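Local coordinates for cytochrome cL (Hyphomicrobium denitrificans, PDB 2D0W), which carries a covalently bound heme and probably accepts electrons from methanol dehydrogenase during periplasmic methanol oxidation, at residues A[5-8]-A[13-16]; A[121-126]-A[133-138]. All coordinates share one frame; numbering follows the deposited sequence.

Contact 1 of 2, residues A[5-8]-A[13-16]; sequences FRNT and ALDV
R6 and A13 form a single beta bridge where the N-terminal arm of this class I type cytochrome folds back on itself just ahead of helix 16-19. The CA atoms of R6 and A13 lie 4.5 Å apart, and the two loop segments run 119° apart, so the bridge stays single and no sheet develops. One direct backbone hydrogen bond spans the gap, from L14 N to F5 O at 2.8 Å; it is nearly straight at the hydrogen (164°), although the donor stands above the carbonyl plane. The second link runs through a water that accepts from both sides, 2.9 Å from R6 NH1 and 2.6 Å from A13 N. The water sits at the edge of the guanidinium, in its plane. R6 NH1 also comes to 3.0 Å of A13 N, but both are donors: the water takes a hydrogen from each, and R6 NH1 gives another to the carbonyl of G11. An extended chain from CG to NE carries the guanidinium to that end of A13.

The remaining contacts are apolar. L14 spreads its two methyls along the opposing backbone: CD1 lies 3.6 Å from N7 N, while CD2 faces the carbonyl of R6. In V16, CG1 is anti to the backbone N (chi1 176°), which leaves CG2, anti to the carbonyl carbon, to meet F5 CD2 at 3.5 Å, approaching the ring at a slant. F5 continues into the core against F92 and K89 of helix 88-97, and E93 of the same helix takes the backbone N-H of R6. The contact thus has a polar, hydrated end at R6 and an apolar end at F5 and V16, where the loop packs on helix 88-97.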
ATOM      1  N   PHE A   5     -13.399  -7.719  -5.416  1.00 21.63           N
ATOM      2  CA  PHE A   5     -13.100  -6.713  -4.376  1.00 21.23           C
ATOM      3  C   PHE A   5     -14.362  -6.182  -3.739  1.00 20.28           C
ATOM      4  O   PHE A   5     -15.344  -5.939  -4.438  1.00 20.80           O
ATOM      5  CB  PHE A   5     -12.261  -5.583  -4.945  1.00 20.77           C
ATOM      6  CG  PHE A   5     -10.958  -6.052  -5.536  1.00 21.04           C
ATOM      7  CD1 PHE A   5      -9.909  -6.387  -4.716  1.00 19.20           C
ATOM      8  CD2 PHE A   5     -10.812  -6.207  -6.930  1.00 20.29           C
ATOM      9  CE1 PHE A   5      -8.686  -6.847  -5.251  1.00 19.70           C
ATOM     10  CE2 PHE A   5      -9.619  -6.641  -7.480  1.00 18.47           C
ATOM     11  CZ  PHE A   5      -8.553  -6.982  -6.647  1.00 20.14           C
ATOM     12  N   ARG A   6     -14.337  -6.052  -2.410  1.00 19.24           N
ATOM     13  CA  ARG A   6     -15.502  -5.634  -1.617  1.00 18.36           C
ATOM     14  C   ARG A   6     -15.164  -4.518  -0.647  1.00 17.78           C
ATOM     15  O   ARG A   6     -14.067  -4.459  -0.069  1.00 16.14           O
ATOM     16  CB  ARG A   6     -16.140  -6.830  -0.867  1.00 15.47           C
ATOM     17  CG  ARG A   6     -16.678  -7.947  -1.776  1.00 15.83           C
ATOM     18  CD  ARG A   6     -17.842  -8.732  -1.158  1.00 19.69           C
ATOM     19  NE  ARG A   6     -18.597  -9.483  -2.172  1.00 20.87           N
ATOM     20  CZ  ARG A   6     -19.651  -9.014  -2.840  1.00 22.31           C
ATOM     21  NH1 ARG A   6     -20.104  -7.788  -2.613  1.00 22.83           N
ATOM     22  NH2 ARG A   6     -20.263  -9.772  -3.747  1.00 23.62           N
ATOM     23  N   ASN A   7     -16.144  -3.677  -0.403  1.00 17.41           N
ATOM     24  CA  ASN A   7     -15.985  -2.648   0.591  1.00 17.38           C
ATOM     25  C   ASN A   7     -15.648  -3.217   1.996  1.00 18.59           C
ATOM     26  O   ASN A   7     -16.375  -4.050   2.539  1.00 17.19           O
ATOM     27  CB  ASN A   7     -17.247  -1.773   0.604  1.00 17.76           C
ATOM     28  CG  ASN A   7     -17.085  -0.536   1.458  1.00 16.42           C
ATOM     29  OD1 ASN A   7     -16.967   0.543   0.929  1.00 20.03           O
ATOM     30  ND2 ASN A   7     -17.070  -0.691   2.777  1.00 15.99           N
ATOM     31  N   THR A   8     -14.527  -2.751   2.551  1.00 17.90           N
ATOM     32  CA  THR A   8     -14.060  -3.092   3.909  1.00 20.13           C
ATOM     33  C   THR A   8     -15.156  -3.083   4.994  1.00 20.40           C
ATOM     34  O   THR A   8     -15.289  -4.058   5.782  1.00 19.56           O
ATOM     35  CB  THR A   8     -12.859  -2.208   4.281  1.00 18.96           C
ATOM     36  OG1 THR A   8     -11.766  -2.605   3.460  1.00 20.02           O
ATOM     37  CG2 THR A   8     -12.403  -2.417   5.682  1.00 18.80           C
ATOM     38  N   ALA A  13     -19.839  -4.909  -3.357  1.00 25.49           N
ATOM     39  CA  ALA A  13     -18.906  -5.070  -4.452  1.00 25.10           C
ATOM     40  C   ALA A  13     -18.293  -3.712  -4.831  1.00 23.85           C
ATOM     41  O   ALA A  13     -19.005  -2.712  -5.018  1.00 21.91           O
ATOM     42  CB  ALA A  13     -19.617  -5.698  -5.660  1.00 23.79           C
ATOM     43  N   LEU A  14     -16.966  -3.688  -4.897  1.00 21.56           N
ATOM     44  CA  LEU A  14     -16.273  -2.552  -5.439  1.00 21.81           C
ATOM     45  C   LEU A  14     -16.261  -2.638  -6.961  1.00 21.83           C
ATOM     46  O   LEU A  14     -15.882  -3.657  -7.490  1.00 22.93           O
ATOM     47  CB  LEU A  14     -14.848  -2.548  -4.889  1.00 22.45           C
ATOM     48  CG  LEU A  14     -14.511  -1.561  -3.765  1.00 25.17           C
ATOM     49  CD1 LEU A  14     -15.710  -1.153  -2.919  1.00 23.67           C
ATOM     50  CD2 LEU A  14     -13.312  -2.039  -2.941  1.00 22.15           C
ATOM     51  N   ASP A  15     -16.648  -1.583  -7.679  1.00 21.76           N
ATOM     52  CA  ASP A  15     -16.567  -1.664  -9.149  1.00 23.11           C
ATOM     53  C   ASP A  15     -15.232  -1.139  -9.650  1.00 22.15           C
ATOM     54  O   ASP A  15     -15.129  -0.024 -10.152  1.00 23.86           O
ATOM     55  CB  ASP A  15     -17.786  -1.023  -9.847  1.00 25.01           C
ATOM     56  CG  ASP A  15     -17.690  -1.046 -11.377  1.00 25.78           C
ATOM     57  OD1 ASP A  15     -18.405  -0.243 -11.977  1.00 28.55           O
ATOM     58  OD2 ASP A  15     -16.938  -1.843 -11.981  1.00 27.12           O
ATOM     59  N   VAL A  16     -14.209  -1.974  -9.489  1.00 21.21           N
ATOM     60  CA  VAL A  16     -12.833  -1.620  -9.823  1.00 23.13           C
ATOM     61  C   VAL A  16     -12.683  -1.130 -11.275  1.00 22.82           C
ATOM     62  O   VAL A  16     -12.219  -0.034 -11.508  1.00 24.58           O
ATOM     63  CB  VAL A  16     -11.847  -2.770  -9.465  1.00 22.06           C
ATOM     64  CG1 VAL A  16     -10.437  -2.419  -9.904  1.00 23.12           C
ATOM     65  CG2 VAL A  16     -11.900  -3.067  -7.974  1.00 21.02           C
TER
HETATM   66  O   HOH W   1     -22.147  -6.060  -3.782  1.00 49.00           O

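Contact 2 of 2, residues A[121-126]-A[133-138]; sequences WIRHIQ and ADWLSD
R123 lies flat against the indole of W135, a cation-pi stack between the last turns of helix 112-124, the C-terminal helix of the class I cytochrome c core, and the type I beta turn A133 to L136 that follows it. The guanidinium and ring planes are only 9° apart, with centres separated by 4.3 Å. The overlap is displaced: R123 NE sits 3.4 Å from W135 CG, so the charged group is spread over the CB end of the indole. The aliphatic part of the arginine shares the same face, since CD points a CH-pi contact at the five-membered ring, 3.5 Å from its centroid and 12° off the normal. A bend at chi2 (-50°) brings the methylenes over the five-membered ring, the two side chains crossing at a slant.

On the opposite face of the indole rests CB of A133, from the first residue of the same turn, so the tryptophan is sandwiched between R123 and its own loop. Q126 crosses W135 at about a right angle, its CG meeting the six-membered ring at the edge, near the ring plane. No hydrogen bond joins the two segments; the polar ends are satisfied elsewhere. R123 NE makes a salt bridge with D88 and NH1 bonds to the carbonyl of N85, which fix the rotation of the guanidinium and hold it parallel to the indole. The nearby carboxylate of D88 probably tempers the positive charge presented to the ring. Q126 is pinned by two bonds of its amide, NE2 giving to the carbonyl of D77 and OE1 receiving from the backbone N of D128. Its CG is the atom that meets the indole, Q126 CG lying 3.9 Å from W135 CZ2.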
ATOM      1  N   TRP A 121       4.657   1.356  -0.174  1.00 10.30           N
ATOM      2  CA  TRP A 121       5.166   2.399   0.777  1.00 11.07           C
ATOM      3  C   TRP A 121       4.578   2.181   2.151  1.00 12.89           C
ATOM      4  O   TRP A 121       5.298   2.270   3.132  1.00 13.39           O
ATOM      5  CB  TRP A 121       4.833   3.843   0.346  1.00 11.24           C
ATOM      6  CG  TRP A 121       5.335   4.900   1.310  1.00 15.02           C
ATOM      7  CD1 TRP A 121       4.585   5.807   2.036  1.00 16.75           C
ATOM      8  CD2 TRP A 121       6.689   5.144   1.658  1.00 16.15           C
ATOM      9  NE1 TRP A 121       5.408   6.608   2.797  1.00 16.59           N
ATOM     10  CE2 TRP A 121       6.707   6.216   2.584  1.00 17.86           C
ATOM     11  CE3 TRP A 121       7.906   4.565   1.273  1.00 18.72           C
ATOM     12  CZ2 TRP A 121       7.904   6.711   3.145  1.00 18.63           C
ATOM     13  CZ3 TRP A 121       9.105   5.059   1.849  1.00 19.49           C
ATOM     14  CH2 TRP A 121       9.075   6.121   2.768  1.00 16.86           C
ATOM     15  N   ILE A 122       3.241   1.994   2.223  1.00 12.78           N
ATOM     16  CA  ILE A 122       2.589   1.713   3.495  1.00 13.20           C
ATOM     17  C   ILE A 122       3.211   0.512   4.220  1.00 12.64           C
ATOM     18  O   ILE A 122       3.437   0.562   5.426  1.00 14.08           O
ATOM     19  CB  ILE A 122       1.026   1.555   3.347  1.00 11.81           C
ATOM     20  CG1 ILE A 122       0.406   2.882   2.866  1.00 11.58           C
ATOM     21  CG2 ILE A 122       0.406   1.018   4.669  1.00  9.79           C
ATOM     22  CD1 ILE A 122      -1.060   2.710   2.359  1.00 13.56           C
ATOM     23  N   ARG A 123       3.503  -0.565   3.499  1.00 10.59           N
ATOM     24  CA  ARG A 123       4.191  -1.716   4.121  1.00 12.21           C
ATOM     25  C   ARG A 123       5.580  -1.323   4.602  1.00 10.45           C
ATOM     26  O   ARG A 123       6.032  -1.781   5.678  1.00 12.51           O
ATOM     27  CB  ARG A 123       4.290  -2.916   3.168  1.00  9.46           C
ATOM     28  CG  ARG A 123       2.899  -3.432   2.634  1.00 13.14           C
ATOM     29  CD  ARG A 123       1.964  -3.619   3.801  1.00 11.86           C
ATOM     30  NE  ARG A 123       0.794  -4.352   3.351  1.00 13.92           N
ATOM     31  CZ  ARG A 123      -0.328  -4.511   4.038  1.00 14.16           C
ATOM     32  NH1 ARG A 123      -0.475  -3.972   5.219  1.00 12.95           N
ATOM     33  NH2 ARG A 123      -1.309  -5.216   3.499  1.00 14.64           N
ATOM     34  N   HIS A 124       6.270  -0.511   3.804  1.00  9.14           N
ATOM     35  CA  HIS A 124       7.694  -0.142   4.123  1.00 11.35           C
ATOM     36  C   HIS A 124       7.914   0.676   5.422  1.00 10.54           C
ATOM     37  O   HIS A 124       8.983   0.583   6.053  1.00  9.60           O
ATOM     38  CB  HIS A 124       8.345   0.617   2.954  1.00 11.25           C
ATOM     39  CG  HIS A 124       9.837   0.757   3.094  1.00 12.36           C
ATOM     40  ND1 HIS A 124      10.709  -0.302   2.921  1.00 15.80           N
ATOM     41  CD2 HIS A 124      10.605   1.832   3.373  1.00 14.55           C
ATOM     42  CE1 HIS A 124      11.953   0.121   3.110  1.00 15.39           C
ATOM     43  NE2 HIS A 124      11.912   1.410   3.398  1.00 14.60           N
ATOM     44  N   ILE A 125       6.923   1.506   5.757  1.00 11.75           N
ATOM     45  CA  ILE A 125       6.941   2.387   6.938  1.00 12.86           C
ATOM     46  C   ILE A 125       6.585   1.731   8.279  1.00 13.96           C
ATOM     47  O   ILE A 125       6.692   2.383   9.334  1.00 13.64           O
ATOM     48  CB  ILE A 125       6.068   3.709   6.715  1.00 14.08           C
ATOM     49  CG1 ILE A 125       4.581   3.425   6.422  1.00 15.36           C
ATOM     50  CG2 ILE A 125       6.691   4.626   5.620  1.00 13.46           C
ATOM     51  CD1 ILE A 125       3.781   4.707   6.037  1.00 12.77           C
ATOM     52  N   GLN A 126       6.189   0.448   8.222  1.00 14.81           N
ATOM     53  CA  GLN A 126       6.007  -0.426   9.383  1.00 15.02           C
ATOM     54  C   GLN A 126       7.225  -0.389  10.299  1.00 15.24           C
ATOM     55  O   GLN A 126       8.345  -0.453   9.854  1.00 14.29           O
ATOM     56  CB  GLN A 126       5.774  -1.870   8.928  1.00 15.88           C
ATOM     57  CG  GLN A 126       5.442  -2.852  10.049  1.00 15.08           C
ATOM     58  CD  GLN A 126       4.192  -2.460  10.849  1.00 15.38           C
ATOM     59  OE1 GLN A 126       4.113  -2.724  12.053  1.00 15.61           O
ATOM     60  NE2 GLN A 126       3.211  -1.856  10.186  1.00 11.93           N
ATOM     61  N   ALA A 133       3.529 -10.975  10.068  1.00 31.01           N
ATOM     62  CA  ALA A 133       2.978 -10.122   9.012  1.00 27.98           C
ATOM     63  C   ALA A 133       2.374 -10.934   7.882  1.00 27.05           C
ATOM     64  O   ALA A 133       3.074 -11.666   7.215  1.00 25.46           O
ATOM     65  CB  ALA A 133       4.063  -9.149   8.489  1.00 29.53           C
ATOM     66  N   ASP A 134       1.061 -10.820   7.682  1.00 26.45           N
ATOM     67  CA  ASP A 134       0.377 -11.524   6.575  1.00 25.72           C
ATOM     68  C   ASP A 134       0.789 -11.047   5.169  1.00 23.73           C
ATOM     69  O   ASP A 134       0.512 -11.742   4.181  1.00 24.50           O
ATOM     70  CB  ASP A 134      -1.160 -11.432   6.715  1.00 29.51           C
ATOM     71  CG  ASP A 134      -1.670 -12.066   7.985  1.00 31.49           C
ATOM     72  OD1 ASP A 134      -0.864 -12.597   8.791  1.00 35.31           O
ATOM     73  OD2 ASP A 134      -2.891 -12.038   8.198  1.00 32.62           O
ATOM     74  N   TRP A 135       1.452  -9.883   5.072  1.00 19.59           N
ATOM     75  CA  TRP A 135       1.799  -9.260   3.768  1.00 19.22           C
ATOM     76  C   TRP A 135       3.236  -9.457   3.306  1.00 18.84           C
ATOM     77  O   TRP A 135       3.633  -8.944   2.228  1.00 19.85           O
ATOM     78  CB  TRP A 135       1.546  -7.736   3.801  1.00 18.26           C
ATOM     79  CG  TRP A 135       2.522  -6.981   4.708  1.00 16.80           C
ATOM     80  CD1 TRP A 135       3.750  -6.475   4.365  1.00 16.71           C
ATOM     81  CD2 TRP A 135       2.322  -6.643   6.067  1.00 17.52           C
ATOM     82  NE1 TRP A 135       4.347  -5.882   5.440  1.00 15.61           N
ATOM     83  CE2 TRP A 135       3.480  -5.948   6.499  1.00 18.58           C
ATOM     84  CE3 TRP A 135       1.290  -6.864   6.974  1.00 17.65           C
ATOM     85  CZ2 TRP A 135       3.625  -5.479   7.806  1.00 19.45           C
ATOM     86  CZ3 TRP A 135       1.433  -6.401   8.272  1.00 18.50           C
ATOM     87  CH2 TRP A 135       2.601  -5.727   8.680  1.00 17.44           C
ATOM     88  N   LEU A 136       4.044 -10.118   4.137  1.00 17.55           N
ATOM     89  CA  LEU A 136       5.430 -10.458   3.744  1.00 17.74           C
ATOM     90  C   LEU A 136       5.599 -11.948   3.589  1.00 16.66           C
ATOM     91  O   LEU A 136       5.079 -12.704   4.381  1.00 17.11           O
ATOM     92  CB  LEU A 136       6.451  -9.939   4.780  1.00 16.20           C
ATOM     93  CG  LEU A 136       6.545  -8.433   5.048  1.00 14.65           C
ATOM     94  CD1 LEU A 136       7.417  -8.173   6.252  1.00 15.11           C
ATOM     95  CD2 LEU A 136       7.143  -7.809   3.835  1.00 13.05           C
ATOM     96  N   SER A 137       6.355 -12.365   2.583  1.00 17.63           N
ATOM     97  CA  SER A 137       6.778 -13.757   2.470  1.00 17.42           C
ATOM     98  C   SER A 137       7.782 -14.139   3.525  1.00 17.26           C
ATOM     99  O   SER A 137       8.326 -13.294   4.252  1.00 17.64           O
ATOM    100  CB  SER A 137       7.430 -14.009   1.107  1.00 17.18           C
ATOM    101  OG  SER A 137       8.746 -13.448   1.056  1.00 16.69           O
ATOM    102  N   ASP A 138       8.063 -15.432   3.578  1.00 16.35           N
ATOM    103  CA  ASP A 138       9.143 -15.973   4.402  1.00 18.89           C
ATOM    104  C   ASP A 138      10.489 -15.245   4.238  1.00 19.40           C
ATOM    105  O   ASP A 138      11.147 -14.953   5.223  1.00 21.10           O
ATOM    106  CB  ASP A 138       9.292 -17.490   4.161  1.00 17.41           C
ATOM    107  CG  ASP A 138       9.338 -17.855   2.687  1.00 18.04           C
ATOM    108  OD1 ASP A 138       9.373 -16.955   1.822  1.00 21.33           O
ATOM    109  OD2 ASP A 138       9.363 -19.061   2.353  1.00 14.67           O
TER

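In the fold
Contact 1 and contact 2 lie in series along the chain, with centres about 22 Å apart and nearest atoms about 11 Å apart, so they do not touch. Both pack on helix 88-97: F5 on K89 and E93, V16 on F96, R123 on L91 and W135 on D88. Contact 2 is the closer to the heme: I122, within 121-126, touches it and the side chain of R123 is about 7 Å away, while that of N7 in contact 1 is about 9 Å away and about 7 Å from the side chain of heme-binding N100. Contact 2 is also close to a zinc ion, about 7 Å from the side chain of Q126, and D77, a zinc ligand, has its side chain about 5 Å from that of Q126.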